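Local structure of putative metal-dependent phosphoesterase (Bifidobacterium adolescentis, 3O0F) at residues His86-Asn96 against Val192-His203; Leu33-His43 against Leu271-Asp279. The protein hydrolyses phosphate esters in a metal-dependent way, binds iron, zinc and adenosine monophosphate, and may act as a 5'-3' exonuclease on RNA and DNA. All blocks are in the same frame, centred on the assembly; numbering follows the deposited sequence. Where two conformers were deposited one is given.

Interaction 1: His86-Asn96 against Val192-His203. With FE (Fe (III) ion), chain D.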
loop_
_atom_site.group_PDB
_atom_site.type_symbol
_atom_site.label_atom_id
_atom_site.label_comp_id
_atom_site.label_asym_id
_atom_site.label_seq_id
_atom_site.Cartn_x
_atom_site.Cartn_y
_atom_site.Cartn_z
ATOM N N HIS A 86 1.911 -6.041 -4.779
ATOM C CA HIS A 86 1.972 -4.681 -4.306
ATOM C C HIS A 86 3.425 -4.364 -3.921
ATOM O O HIS A 86 4.088 -5.158 -3.236
ATOM C CB HIS A 86 1.006 -4.529 -3.125
ATOM C CG HIS A 86 -0.442 -4.512 -3.536
ATOM N ND1 HIS A 86 -1.456 -4.108 -2.697
ATOM C CD2 HIS A 86 -1.035 -4.807 -4.720
ATOM C CE1 HIS A 86 -2.612 -4.181 -3.332
ATOM N NE2 HIS A 86 -2.385 -4.599 -4.564
HETATM N N MSE A 87 3.906 -3.224 -4.414
HETATM C CA MSE A 87 5.278 -2.784 -4.213
HETATM C C MSE A 87 5.244 -1.513 -3.383
HETATM O O MSE A 87 4.602 -0.550 -3.768
HETATM C CB MSE A 87 5.904 -2.418 -5.540
HETATM C CG MSE A 87 5.774 -3.533 -6.592
HETATM SE SE MSE A 87 7.228 -4.800 -6.587
HETATM C CE MSE A 87 8.161 -4.452 -4.928
ATOM N N LEU A 88 6.003 -1.482 -2.305
ATOM C CA LEU A 88 6.166 -0.285 -1.499
ATOM C C LEU A 88 7.402 0.458 -2.044
ATOM O O LEU A 88 8.463 -0.157 -2.227
ATOM C CB LEU A 88 6.382 -0.696 -0.040
ATOM C CG LEU A 88 5.220 -1.337 0.715
ATOM C CD1 LEU A 88 5.729 -1.906 2.026
ATOM C CD2 LEU A 88 4.063 -0.383 0.985
ATOM N N ALA A 89 7.233 1.754 -2.303
ATOM C CA ALA A 89 8.256 2.622 -2.896
ATOM C C ALA A 89 8.473 3.770 -1.959
ATOM O O ALA A 89 7.529 4.468 -1.616
ATOM C CB ALA A 89 7.800 3.154 -4.228
ATOM N N PHE A 90 9.696 3.934 -1.486
ATOM C CA PHE A 90 9.967 4.992 -0.519
ATOM C C PHE A 90 11.048 5.951 -1.039
ATOM O O PHE A 90 11.998 5.534 -1.733
ATOM C CB PHE A 90 10.481 4.404 0.791
ATOM C CG PHE A 90 9.495 3.506 1.477
ATOM C CD1 PHE A 90 8.410 4.048 2.161
ATOM C CD2 PHE A 90 9.648 2.138 1.425
ATOM C CE1 PHE A 90 7.462 3.204 2.769
ATOM C CE2 PHE A 90 8.746 1.290 2.071
ATOM C CZ PHE A 90 7.653 1.834 2.727
ATOM N N GLN A 91 10.915 7.198 -0.616
ATOM C CA GLN A 91 11.970 8.213 -0.765
ATOM C C GLN A 91 12.463 8.357 -2.188
ATOM O O GLN A 91 13.668 8.308 -2.459
ATOM C CB GLN A 91 13.125 7.922 0.216
ATOM C CG GLN A 91 12.661 7.977 1.710
ATOM C CD GLN A 91 12.277 9.379 2.170
ATOM O OE1 GLN A 91 11.146 9.615 2.602
ATOM N NE2 GLN A 91 13.233 10.319 2.094
ATOM N N TYR A 92 11.525 8.536 -3.103
ATOM C CA TYR A 92 11.846 8.772 -4.520
ATOM C C TYR A 92 11.438 10.185 -4.899
ATOM O O TYR A 92 10.656 10.823 -4.185
ATOM C CB TYR A 92 11.162 7.747 -5.411
ATOM C CG TYR A 92 9.682 7.755 -5.322
ATOM C CD1 TYR A 92 8.925 8.567 -6.139
ATOM C CD2 TYR A 92 9.027 6.940 -4.413
ATOM C CE1 TYR A 92 7.558 8.570 -6.070
ATOM C CE2 TYR A 92 7.648 6.939 -4.314
ATOM C CZ TYR A 92 6.920 7.739 -5.145
ATOM O OH TYR A 92 5.560 7.736 -5.043
ATOM N N ASP A 93 11.949 10.679 -6.021
ATOM C CA ASP A 93 11.579 12.020 -6.504
ATOM C C ASP A 93 10.130 12.080 -6.984
ATOM O O ASP A 93 9.787 11.495 -8.004
ATOM C CB ASP A 93 12.535 12.456 -7.607
ATOM C CG ASP A 93 12.122 13.743 -8.290
ATOM O OD1 ASP A 93 11.169 14.446 -7.821
ATOM O OD2 ASP A 93 12.742 14.003 -9.356
ATOM N N PRO A 94 9.259 12.784 -6.251
ATOM C CA PRO A 94 7.833 12.759 -6.642
ATOM C C PRO A 94 7.518 13.435 -7.980
ATOM O O PRO A 94 6.500 13.151 -8.577
ATOM C CB PRO A 94 7.140 13.470 -5.480
ATOM C CG PRO A 94 8.149 14.408 -4.953
ATOM C CD PRO A 94 9.485 13.677 -5.096
ATOM N N SER A 95 8.399 14.290 -8.453
ATOM C CA SER A 95 8.204 14.952 -9.736
ATOM C C SER A 95 8.759 14.128 -10.910
ATOM O O SER A 95 8.645 14.539 -12.043
ATOM C CB SER A 95 8.882 16.331 -9.695
ATOM O OG SER A 95 10.289 16.124 -9.708
ATOM N N ASN A 96 9.381 12.983 -10.655
ATOM C CA ASN A 96 9.882 12.133 -11.741
ATOM C C ASN A 96 8.764 11.834 -12.750
ATOM O O ASN A 96 7.693 11.392 -12.372
ATOM C CB ASN A 96 10.497 10.859 -11.153
ATOM C CG ASN A 96 10.942 9.894 -12.206
ATOM O OD1 ASN A 96 10.134 9.097 -12.704
ATOM N ND2 ASN A 96 12.247 9.946 -12.561
ATOM N N VAL A 192 10.883 3.009 -10.034
ATOM C CA VAL A 192 11.176 3.449 -8.676
ATOM C C VAL A 192 12.667 3.744 -8.548
ATOM O O VAL A 192 13.054 4.815 -8.050
ATOM C CB VAL A 192 10.704 2.456 -7.598
ATOM C CG1 VAL A 192 11.259 2.899 -6.195
ATOM C CG2 VAL A 192 9.165 2.383 -7.570
ATOM N N LYS A 193 13.502 2.817 -9.044
ATOM C CA LYS A 193 14.935 3.043 -9.078
ATOM C C LYS A 193 15.277 4.250 -9.958
ATOM O O LYS A 193 16.144 5.045 -9.604
ATOM C CB LYS A 193 15.678 1.798 -9.599
ATOM C CG LYS A 193 15.557 0.552 -8.764
ATOM C CD LYS A 193 15.510 0.730 -7.232
ATOM C CE LYS A 193 16.867 0.969 -6.687
ATOM N NZ LYS A 193 16.949 1.282 -5.195
ATOM N N GLY A 194 14.581 4.411 -11.072
ATOM C CA GLY A 194 14.785 5.604 -11.903
ATOM C C GLY A 194 14.588 6.902 -11.148
ATOM O O GLY A 194 15.328 7.887 -11.358
ATOM N N ALA A 195 13.571 6.910 -10.286
ATOM C CA ALA A 195 13.150 8.102 -9.535
ATOM C C ALA A 195 13.986 8.218 -8.246
ATOM O O ALA A 195 13.761 9.098 -7.440
ATOM C CB ALA A 195 11.645 8.041 -9.215
ATOM N N GLY A 196 14.980 7.343 -8.096
ATOM C CA GLY A 196 15.937 7.432 -6.996
ATOM C C GLY A 196 15.465 6.784 -5.714
ATOM O O GLY A 196 16.069 7.005 -4.648
ATOM N N GLY A 197 14.400 5.985 -5.807
ATOM C CA GLY A 197 13.764 5.430 -4.617
ATOM C C GLY A 197 14.214 4.039 -4.197
ATOM O O GLY A 197 15.078 3.404 -4.808
ATOM N N VAL A 198 13.516 3.529 -3.192
ATOM C CA VAL A 198 13.782 2.249 -2.579
ATOM C C VAL A 198 12.497 1.472 -2.745
ATOM O O VAL A 198 11.397 1.941 -2.413
ATOM C CB VAL A 198 14.178 2.416 -1.081
ATOM C CG1 VAL A 198 14.402 1.040 -0.350
ATOM C CG2 VAL A 198 15.406 3.308 -0.990
ATOM N N VAL A 199 12.634 0.253 -3.228
ATOM C CA VAL A 199 11.473 -0.571 -3.556
ATOM C C VAL A 199 11.468 -1.895 -2.777
ATOM O O VAL A 199 12.468 -2.626 -2.707
ATOM C CB VAL A 199 11.312 -0.764 -5.127
ATOM C CG1 VAL A 199 12.515 -1.416 -5.722
ATOM C CG2 VAL A 199 10.040 -1.554 -5.422
ATOM N N VAL A 200 10.317 -2.210 -2.197
ATOM C CA VAL A 200 10.158 -3.379 -1.298
ATOM C C VAL A 200 8.908 -4.156 -1.753
ATOM O O VAL A 200 7.902 -3.540 -2.004
ATOM C CB VAL A 200 9.998 -2.881 0.171
ATOM C CG1 VAL A 200 9.585 -4.038 1.139
ATOM C CG2 VAL A 200 11.268 -2.118 0.646
ATOM N N ALA A 201 8.976 -5.487 -1.871
ATOM C CA ALA A 201 7.797 -6.300 -2.193
ATOM C C ALA A 201 6.922 -6.410 -0.903
ATOM O O ALA A 201 7.400 -6.829 0.145
ATOM C CB ALA A 201 8.232 -7.720 -2.715
ATOM N N ALA A 202 5.672 -5.952 -0.997
ATOM C CA ALA A 202 4.712 -5.929 0.131
ATOM C C ALA A 202 4.032 -7.310 0.333
ATOM O O ALA A 202 3.750 -8.000 -0.635
ATOM C CB ALA A 202 3.630 -4.862 -0.102
ATOM N N HIS A 203 3.846 -7.688 1.596
ATOM C CA HIS A 203 3.181 -8.941 2.070
ATOM C C HIS A 203 3.277 -10.098 1.040
ATOM O O HIS A 203 2.260 -10.608 0.550
ATOM C CB HIS A 203 1.707 -8.624 2.448
ATOM C CG HIS A 203 0.988 -7.773 1.436
ATOM N ND1 HIS A 203 0.658 -8.234 0.173
ATOM C CD2 HIS A 203 0.540 -6.492 1.493
ATOM C CE1 HIS A 203 0.049 -7.273 -0.508
ATOM N NE2 HIS A 203 -0.028 -6.204 0.267
HETATM FE FE FE D . -1.174 -4.298 -0.288
HETATM O O HOH W 1 2.539 -8.361 -2.987
HETATM O O HOH W 2 -0.913 -3.735 1.620
#
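Met87, a selenomethionine, reaches strand 198-201 with its terminal methyl: the chain bends at chi2 (-89°) and again at chi3, which sets CE 3.5 Å from Val199 CG2. The two strands run antiparallel. Leu88 faces Val200 in a hydrogen-bonded pair, with Leu88 N to Val200 O at 2.8 Å and the return bond equally short, and Phe90 faces Val198 likewise; Met87-Ala201 and Ala89-Val199 are the non-hydrogen-bonded pairs. Leu88, Phe90, Val198 and Val200 share one face, where Ile284 of helix 278-287 packs on Phe90 and Val198. On the other face Ala89 CB meets Val192 CG2 at 3.7 Å. Packing is tight at Gly197 too, since a side chain there would run into Tyr92 CB.

Past the strands the contact passes into turns nearer the solvent, where Asp93 and Asn96 are partly exposed although Ala195 stays buried. Helix 185-194 ends in a Schellman motif at Gly196, and Ala195 O accepts an almost straight bond from Asp93 N (2.8 Å, 178°). The Asp93 carboxylate turns along its own chain in an Asx turn, OD1 taking Ser95 OG on its syn lone pair and Ser95 N from above the carboxylate plane. The Asn96 carboxamide lies against Ala195, CG 3.6 Å from CB, while its OD1 caps Ile99 N. With an alanine at Asp93, Ser95 OG and N would probably lose their shared acceptor, leaving the turn that brings Asn96 to Ala195 freer to shift.

At the opposite end, His86 ND1 and His203 NE2 bind an iron ion at 2.4 Å and 2.3 Å, their ring planes 60° apart. Glu75 and a water also bind this ion, an arrangement consistent with the multinuclear metal centre of PHP-family phosphoesterases.

Interaction 2: Leu33-His43 against Leu271-Asp279. With EDO (1,2-ethanediol), chain G.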
loop_
_atom_site.group_PDB
_atom_site.type_symbol
_atom_site.label_atom_id
_atom_site.label_comp_id
_atom_site.label_asym_id
_atom_site.label_seq_id
_atom_site.Cartn_x
_atom_site.Cartn_y
_atom_site.Cartn_z
ATOM N N LEU A 33 -2.667 10.178 11.330
ATOM C CA LEU A 33 -1.670 9.131 11.313
ATOM C C LEU A 33 -0.430 9.501 12.119
ATOM O O LEU A 33 0.021 8.715 12.948
ATOM C CB LEU A 33 -1.304 8.771 9.867
ATOM C CG LEU A 33 -0.024 7.937 9.629
ATOM C CD1 LEU A 33 -0.170 6.519 10.246
ATOM C CD2 LEU A 33 0.222 7.860 8.162
ATOM N N VAL A 34 0.094 10.706 11.912
ATOM C CA VAL A 34 1.310 11.139 12.580
ATOM C C VAL A 34 1.120 11.328 14.069
ATOM O O VAL A 34 1.959 10.895 14.864
ATOM C CB VAL A 34 1.903 12.448 11.915
ATOM C CG1 VAL A 34 3.003 13.030 12.776
ATOM C CG2 VAL A 34 2.333 12.150 10.455
ATOM N N GLU A 35 0.013 11.968 14.435
ATOM C CA GLU A 35 -0.365 12.191 15.829
ATOM C C GLU A 35 -0.503 10.866 16.575
ATOM O O GLU A 35 0.031 10.701 17.661
ATOM C CB GLU A 35 -1.719 12.921 15.896
ATOM C CG GLU A 35 -2.351 12.956 17.314
ATOM C CD GLU A 35 -3.837 12.539 17.347
ATOM O OE1 GLU A 35 -4.436 12.211 16.299
ATOM O OE2 GLU A 35 -4.416 12.529 18.439
ATOM N N GLN A 36 -1.217 9.926 15.975
ATOM C CA GLN A 36 -1.418 8.619 16.610
ATOM C C GLN A 36 -0.126 7.797 16.687
ATOM O O GLN A 36 0.152 7.199 17.719
ATOM C CB GLN A 36 -2.517 7.836 15.921
ATOM C CG GLN A 36 -3.917 8.483 16.134
ATOM C CD GLN A 36 -5.048 7.608 15.552
ATOM O OE1 GLN A 36 -4.791 6.644 14.839
ATOM N NE2 GLN A 36 -6.302 7.940 15.886
ATOM N N ALA A 37 0.666 7.802 15.623
ATOM C CA ALA A 37 1.929 7.080 15.621
ATOM C C ALA A 37 2.846 7.565 16.755
ATOM O O ALA A 37 3.471 6.758 17.427
ATOM C CB ALA A 37 2.637 7.194 14.240
ATOM N N ARG A 38 2.922 8.882 16.973
ATOM C CA ARG A 38 3.692 9.405 18.087
ATOM C C ARG A 38 3.164 8.946 19.426
ATOM O O ARG A 38 3.945 8.460 20.293
ATOM C CB ARG A 38 3.777 10.932 18.058
ATOM C CG ARG A 38 4.926 11.452 18.976
ATOM C CD ARG A 38 5.037 12.977 18.987
ATOM N NE ARG A 38 5.624 13.455 20.246
ATOM C CZ ARG A 38 6.904 13.324 20.581
ATOM N NH1 ARG A 38 7.764 12.741 19.754
ATOM N NH2 ARG A 38 7.330 13.774 21.751
ATOM N N LYS A 39 1.845 9.076 19.599
ATOM C CA LYS A 39 1.150 8.642 20.838
ATOM C C LYS A 39 1.366 7.167 21.175
ATOM O O LYS A 39 1.426 6.797 22.331
ATOM C CB LYS A 39 -0.349 8.966 20.768
ATOM C CG LYS A 39 -0.620 10.433 21.007
ATOM C CD LYS A 39 -2.065 10.770 20.684
ATOM C CE LYS A 39 -2.366 12.207 20.977
ATOM N NZ LYS A 39 -3.858 12.475 20.886
ATOM N N LEU A 40 1.574 6.342 20.171
ATOM C CA LEU A 40 1.781 4.907 20.381
ATOM C C LEU A 40 3.246 4.587 20.640
ATOM O O LEU A 40 3.598 3.447 20.796
ATOM C CB LEU A 40 1.290 4.134 19.169
ATOM C CG LEU A 40 -0.208 4.199 18.948
ATOM C CD1 LEU A 40 -0.630 3.443 17.684
ATOM C CD2 LEU A 40 -0.949 3.651 20.143
ATOM N N GLY A 41 4.102 5.606 20.671
ATOM C CA GLY A 41 5.510 5.408 20.999
ATOM C C GLY A 41 6.346 4.897 19.840
ATOM O O GLY A 41 7.416 4.366 20.063
ATOM N N LEU A 42 5.847 5.042 18.611
ATOM C CA LEU A 42 6.589 4.643 17.414
ATOM C C LEU A 42 7.742 5.613 17.208
ATOM O O LEU A 42 7.642 6.770 17.584
ATOM C CB LEU A 42 5.684 4.615 16.175
ATOM C CG LEU A 42 4.445 3.686 16.243
ATOM C CD1 LEU A 42 3.765 3.635 14.879
ATOM C CD2 LEU A 42 4.822 2.301 16.769
ATOM N N HIS A 43 8.832 5.133 16.616
ATOM C CA HIS A 43 9.983 6.017 16.307
ATOM C C HIS A 43 9.788 6.805 15.033
ATOM O O HIS A 43 10.455 7.795 14.784
ATOM C CB HIS A 43 11.262 5.210 16.218
ATOM C CG HIS A 43 11.602 4.494 17.482
ATOM N ND1 HIS A 43 12.638 3.592 17.563
ATOM C CD2 HIS A 43 11.043 4.541 18.715
ATOM C CE1 HIS A 43 12.710 3.123 18.795
ATOM N NE2 HIS A 43 11.770 3.701 19.519
ATOM N N LEU A 271 -2.462 0.238 14.165
ATOM C CA LEU A 271 -1.330 1.076 13.850
ATOM C C LEU A 271 -0.228 0.568 14.722
ATOM O O LEU A 271 -0.446 0.324 15.906
ATOM C CB LEU A 271 -1.595 2.556 14.161
ATOM C CG LEU A 271 -0.538 3.612 13.774
ATOM C CD1 LEU A 271 -0.194 3.551 12.304
ATOM C CD2 LEU A 271 -1.117 5.019 14.134
ATOM N N GLY A 272 0.921 0.321 14.126
ATOM C CA GLY A 272 2.057 -0.146 14.894
ATOM C C GLY A 272 2.130 -1.611 15.210
ATOM O O GLY A 272 3.062 -2.028 15.894
ATOM N N GLU A 273 1.206 -2.423 14.708
ATOM C CA GLU A 273 1.181 -3.855 15.079
ATOM C C GLU A 273 2.374 -4.642 14.538
ATOM O O GLU A 273 2.665 -5.714 15.033
ATOM C CB GLU A 273 -0.107 -4.542 14.596
ATOM C CG GLU A 273 -0.182 -4.844 13.112
ATOM C CD GLU A 273 -1.538 -5.470 12.666
ATOM O OE1 GLU A 273 -2.524 -5.442 13.449
ATOM O OE2 GLU A 273 -1.627 -5.933 11.499
ATOM N N ASN A 274 2.995 -4.157 13.465
ATOM C CA ASN A 274 4.279 -4.700 12.997
ATOM C C ASN A 274 5.136 -3.534 12.569
ATOM O O ASN A 274 4.621 -2.466 12.143
ATOM C CB ASN A 274 4.120 -5.697 11.804
ATOM C CG ASN A 274 3.720 -7.086 12.244
ATOM O OD1 ASN A 274 2.619 -7.576 11.892
ATOM N ND2 ASN A 274 4.598 -7.749 13.009
ATOM N N LEU A 275 6.444 -3.735 12.669
ATOM C CA LEU A 275 7.376 -2.617 12.624
ATOM C C LEU A 275 8.659 -2.937 11.818
ATOM O O LEU A 275 9.045 -4.106 11.682
ATOM C CB LEU A 275 7.751 -2.223 14.050
ATOM C CG LEU A 275 6.641 -1.630 14.950
ATOM C CD1 LEU A 275 7.119 -1.513 16.406
ATOM C CD2 LEU A 275 6.115 -0.276 14.445
ATOM N N THR A 276 9.318 -1.868 11.343
ATOM C CA THR A 276 10.633 -1.946 10.732
ATOM C C THR A 276 11.645 -1.409 11.726
ATOM O O THR A 276 11.401 -0.373 12.337
ATOM C CB THR A 276 10.686 -1.124 9.422
ATOM O OG1 THR A 276 9.677 -1.593 8.541
ATOM C CG2 THR A 276 12.029 -1.287 8.728
ATOM N N ASP A 277 12.768 -2.108 11.929
ATOM C CA ASP A 277 13.752 -1.617 12.894
ATOM C C ASP A 277 14.440 -0.349 12.368
ATOM O O ASP A 277 14.432 -0.097 11.166
ATOM C CB ASP A 277 14.750 -2.654 13.362
ATOM C CG ASP A 277 15.617 -3.234 12.259
ATOM O OD1 ASP A 277 16.047 -2.527 11.323
ATOM O OD2 ASP A 277 15.935 -4.435 12.388
ATOM N N ASP A 278 14.921 0.444 13.312
ATOM C CA ASP A 278 15.660 1.680 13.072
ATOM C C ASP A 278 16.810 1.535 12.100
ATOM O O ASP A 278 16.980 2.369 11.221
ATOM C CB ASP A 278 16.207 2.239 14.404
ATOM C CG ASP A 278 15.105 2.815 15.292
ATOM O OD1 ASP A 278 13.919 2.724 14.915
ATOM O OD2 ASP A 278 15.417 3.347 16.382
ATOM N N ASP A 279 17.583 0.472 12.211
ATOM C CA ASP A 279 18.681 0.280 11.261
ATOM C C ASP A 279 18.224 0.156 9.837
ATOM O O ASP A 279 18.874 0.693 8.947
ATOM C CB ASP A 279 19.543 -0.939 11.610
ATOM C CG ASP A 279 20.312 -0.739 12.924
ATOM O OD1 ASP A 279 20.401 0.423 13.384
ATOM O OD2 ASP A 279 20.793 -1.744 13.504
HETATM C C1 EDO G . -4.794 2.614 15.765
HETATM O O1 EDO G . -4.940 1.374 14.995
HETATM C C2 EDO G . -6.078 3.436 15.887
HETATM O O2 EDO G . -6.400 4.158 14.666
#
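His43 ND1 is gripped by both carboxylate oxygens of Asp278. The bond to OD1 is the straighter (3.1 Å, 162°) and lies in the ring plane, whereas OD2, 3.0 Å from ND1, is tilted out of that plane and bent at the hydrogen. Each oxygen uses its syn lone pair, and ring and carboxylate stand 53° apart; the carboxylate would probably favour a positively charged ring. Asp278 sits in the first turn of helix 278-287, directly after the N-cap Asp277.

The apolar half of the contact centres on Leu271. Its branches spread over helix 30-39 because CG stands opposite the backbone N (chi1 -175°): CD1 touches Leu33 CD1 at 3.6 Å, and CD2 rests on Gln36 CB. Leu40 CD1 closes in on Leu271 CB at 3.8 Å. Farther along, Leu42 CD2 meets Leu275 CD2 at 3.7 Å and passes so near Gly272 that a side chain there would be cramped. A 1,2-ethanediol molecule, probably from the crystallisation liquor, bridges Leu271 N and Gln36 OE1.

Segment 271-279 thus packs against the helix and following turn of a beta-alpha-beta unit, helix 30-39 connecting the adjacent parallel strands 15-19 and 44-47, within the PHP domain's TIM-barrel-like fold.

How the interactions relate
Interactions 1 and 2 do not touch: their centres are 21 Å apart and their nearest atoms about 7 Å. Helix 278-287 relates them, since its first turn carries Asp278 of interaction 2 and, farther on, Ile284 packs on residues of interaction 1. Both segments of interaction 1 fall, in sequence, between those of interaction 2. Interaction 1 joins the neighbouring strands 83-90 and 198-201, whereas interaction 2 lies beside strand 15-19 of the same barrel-like sheet. At the active site, interaction 1 supplies two iron ligands, and the His86 side chain is about 3 Å from bound AMP. Interaction 2 supplies no metal ligand: the Leu33 side chain is about 8 Å from that of iron ligand His20.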